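Local structure of beta-1,4-mannanase (Aplysia kurodai, 3VUP) at residues G21-M26 against N57-W62. The protein probably hydrolyses the beta-1,4-mannosidic links of mannan in the digestive fluid of the sea hare, using a TIM-barrel domain. Residues are numbered along the deposited sequence; the frame is centred on the assembly and turned at random.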
loop_
_atom_site.group_PDB
_atom_site.type_symbol
_atom_site.label_atom_id
_atom_site.label_comp_id
_atom_site.label_asym_id
_atom_site.label_seq_id
_atom_site.Cartn_x
_atom_site.Cartn_y
_atom_site.Cartn_z
ATOM N N GLY A 21 -4.864 10.711 0.432
ATOM C CA GLY A 21 -3.595 10.710 1.113
ATOM C C GLY A 21 -3.405 9.550 2.057
ATOM O O GLY A 21 -4.292 8.710 2.250
ATOM N N ASN A 22 -2.209 9.520 2.631
ATOM C CA ASN A 22 -1.831 8.590 3.678
ATOM C C ASN A 22 -2.064 9.250 5.021
ATOM O O ASN A 22 -1.498 10.318 5.272
ATOM C CB ASN A 22 -0.337 8.289 3.583
ATOM C CG ASN A 22 0.029 7.463 2.378
ATOM O OD1 ASN A 22 0.192 6.255 2.488
ATOM N ND2 ASN A 22 0.206 8.113 1.224
ATOM N N LEU A 23 -2.861 8.622 5.879
ATOM C CA LEU A 23 -3.126 9.164 7.207
ATOM C C LEU A 23 -1.858 9.659 7.936
ATOM O O LEU A 23 -1.813 10.818 8.332
ATOM C CB LEU A 23 -3.925 8.156 8.038
ATOM C CG LEU A 23 -4.333 8.608 9.435
ATOM C CD1 LEU A 23 -5.337 9.746 9.344
ATOM C CD2 LEU A 23 -4.905 7.436 10.216
ATOM N N PRO A 24 -0.819 8.809 8.098
ATOM C CA PRO A 24 -0.703 7.391 7.735
ATOM C C PRO A 24 -1.015 6.469 8.909
ATOM O O PRO A 24 -1.118 5.256 8.729
ATOM C CB PRO A 24 0.766 7.258 7.332
ATOM C CG PRO A 24 1.472 8.435 7.931
ATOM C CD PRO A 24 0.467 9.322 8.608
ATOM N N TRP A 25 -1.150 7.068 10.090
ATOM C CA TRP A 25 -1.467 6.396 11.341
ATOM C C TRP A 25 -1.857 7.514 12.292
ATOM O O TRP A 25 -1.671 8.693 11.984
ATOM C CB TRP A 25 -0.245 5.637 11.897
ATOM C CG TRP A 25 0.997 6.458 11.932
ATOM C CD1 TRP A 25 1.292 7.481 12.794
ATOM C CD2 TRP A 25 2.099 6.362 11.028
ATOM N NE1 TRP A 25 2.517 8.021 12.482
ATOM C CE2 TRP A 25 3.035 7.350 11.404
ATOM C CE3 TRP A 25 2.393 5.532 9.941
ATOM C CZ2 TRP A 25 4.245 7.528 10.730
ATOM C CZ3 TRP A 25 3.594 5.713 9.269
ATOM C CH2 TRP A 25 4.502 6.707 9.664
ATOM N N MET A 26 -2.382 7.144 13.452
ATOM C CA MET A 26 -2.584 8.114 14.518
ATOM C C MET A 26 -1.542 7.863 15.606
ATOM O O MET A 26 -0.683 8.714 15.860
ATOM C CB MET A 26 -4.009 8.059 15.061
ATOM C CG MET A 26 -4.317 9.174 16.063
ATOM S SD MET A 26 -3.973 10.848 15.482
ATOM C CE MET A 26 -5.003 10.900 14.011
ATOM N N ASN A 57 -11.200 11.037 -2.017
ATOM C CA ASN A 57 -12.002 9.820 -1.999
ATOM C C ASN A 57 -11.243 8.599 -1.480
ATOM O O ASN A 57 -11.805 7.509 -1.481
ATOM C CB ASN A 57 -12.608 9.512 -3.379
ATOM C CG ASN A 57 -11.563 9.191 -4.430
ATOM O OD1 ASN A 57 -10.412 8.862 -4.122
ATOM N ND2 ASN A 57 -11.964 9.279 -5.686
ATOM N N SER A 58 -9.993 8.764 -1.041
ATOM C CA SER A 58 -9.089 7.634 -0.744
ATOM C C SER A 58 -8.215 7.914 0.466
ATOM O O SER A 58 -7.602 8.983 0.506
ATOM C CB SER A 58 -8.115 7.429 -1.908
ATOM O OG SER A 58 -8.726 6.835 -3.028
ATOM N N MET A 59 -8.089 6.956 1.382
ATOM C CA MET A 59 -7.179 7.050 2.522
ATOM C C MET A 59 -6.351 5.765 2.631
ATOM O O MET A 59 -6.939 4.687 2.748
ATOM C CB MET A 59 -7.993 7.227 3.809
ATOM C CG MET A 59 -7.174 7.411 5.078
ATOM S SD MET A 59 -6.520 9.070 5.314
ATOM C CE MET A 59 -7.917 9.902 6.070
ATOM N N ARG A 60 -5.025 5.884 2.631
ATOM C CA ARG A 60 -4.140 4.771 2.959
ATOM C C ARG A 60 -3.734 4.948 4.419
ATOM O O ARG A 60 -3.409 6.054 4.847
ATOM C CB ARG A 60 -2.912 4.792 2.050
ATOM C CG ARG A 60 -1.877 3.697 2.347
ATOM C CD ARG A 60 -0.889 3.627 1.214
ATOM N NE ARG A 60 0.177 2.632 1.310
ATOM C CZ ARG A 60 1.461 2.900 1.546
ATOM N NH1 ARG A 60 1.864 4.124 1.874
ATOM N NH2 ARG A 60 2.349 1.917 1.468
ATOM N N LEU A 61 -3.771 3.869 5.196
ATOM C CA LEU A 61 -3.347 3.928 6.594
ATOM C C LEU A 61 -2.784 2.574 6.990
ATOM O O LEU A 61 -3.119 1.545 6.396
ATOM C CB LEU A 61 -4.475 4.371 7.532
ATOM C CG LEU A 61 -5.544 3.358 7.952
ATOM C CD1 LEU A 61 -6.445 3.980 9.004
ATOM C CD2 LEU A 61 -6.374 2.889 6.773
ATOM N N TRP A 62 -1.893 2.588 7.971
ATOM C CA TRP A 62 -1.063 1.431 8.251
ATOM C C TRP A 62 -1.560 0.682 9.477
ATOM O O TRP A 62 -1.948 1.291 10.477
ATOM C CB TRP A 62 0.384 1.852 8.450
ATOM C CG TRP A 62 1.058 2.500 7.264
ATOM C CD1 TRP A 62 0.495 2.994 6.119
ATOM C CD2 TRP A 62 2.451 2.743 7.160
ATOM N NE1 TRP A 62 1.474 3.510 5.294
ATOM C CE2 TRP A 62 2.688 3.370 5.921
ATOM C CE3 TRP A 62 3.537 2.467 7.993
ATOM C CZ2 TRP A 62 3.973 3.747 5.509
ATOM C CZ3 TRP A 62 4.795 2.832 7.593
ATOM C CH2 TRP A 62 5.008 3.475 6.363
#
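Asn22 and Arg60 run side by side, and Asn22 OD1 takes a hydrogen bond from Arg60 NH1 at 2.8 Å, nearly straight at 166°. The oxygen lies close to the guanidinium plane, although the amide itself stands almost perpendicular to it. With CG anti to the backbone N (chi1 177°) and the chain extended as far as NE, Arg60 carries its aliphatic part past that same oxygen. Farther along, Trp25 and Trp62 form a T-shaped (edge-to-face) pair, planes at 69°: Trp25 CZ3 lies 3.5 Å from Trp62 CE3, over the indole face. Pro24 CB lies more loosely over a face of Trp62, 4.3 Å from Trp62 NE1. A Tris molecule, probably from the crystallisation liquor, lies beside Trp62 and may mark a pocket.

The backbones pair in parallel: Arg60 N donates a hydrogen bond to Gly21 O (2.9 Å), and Arg60 O accepts one from Leu23 N (2.8 Å). Past the strand end, the cis peptide before Pro24 turns the chain, yet Pro24 O still accepts Trp62 N at 2.9 Å. Leu23 CB packs against Met59 SD and Leu61 CB, on the side toward helix 36-53.

Arg60 also makes salt bridges to Asp158 (NE) and Glu293 (NH1), and NH2 hydrogen-bonds Asn161. Strands 18-22 and 58-65, joined through helix 36-53, form the barrel's first beta-alpha-beta unit, flanked by strands 318-322 and 105-112.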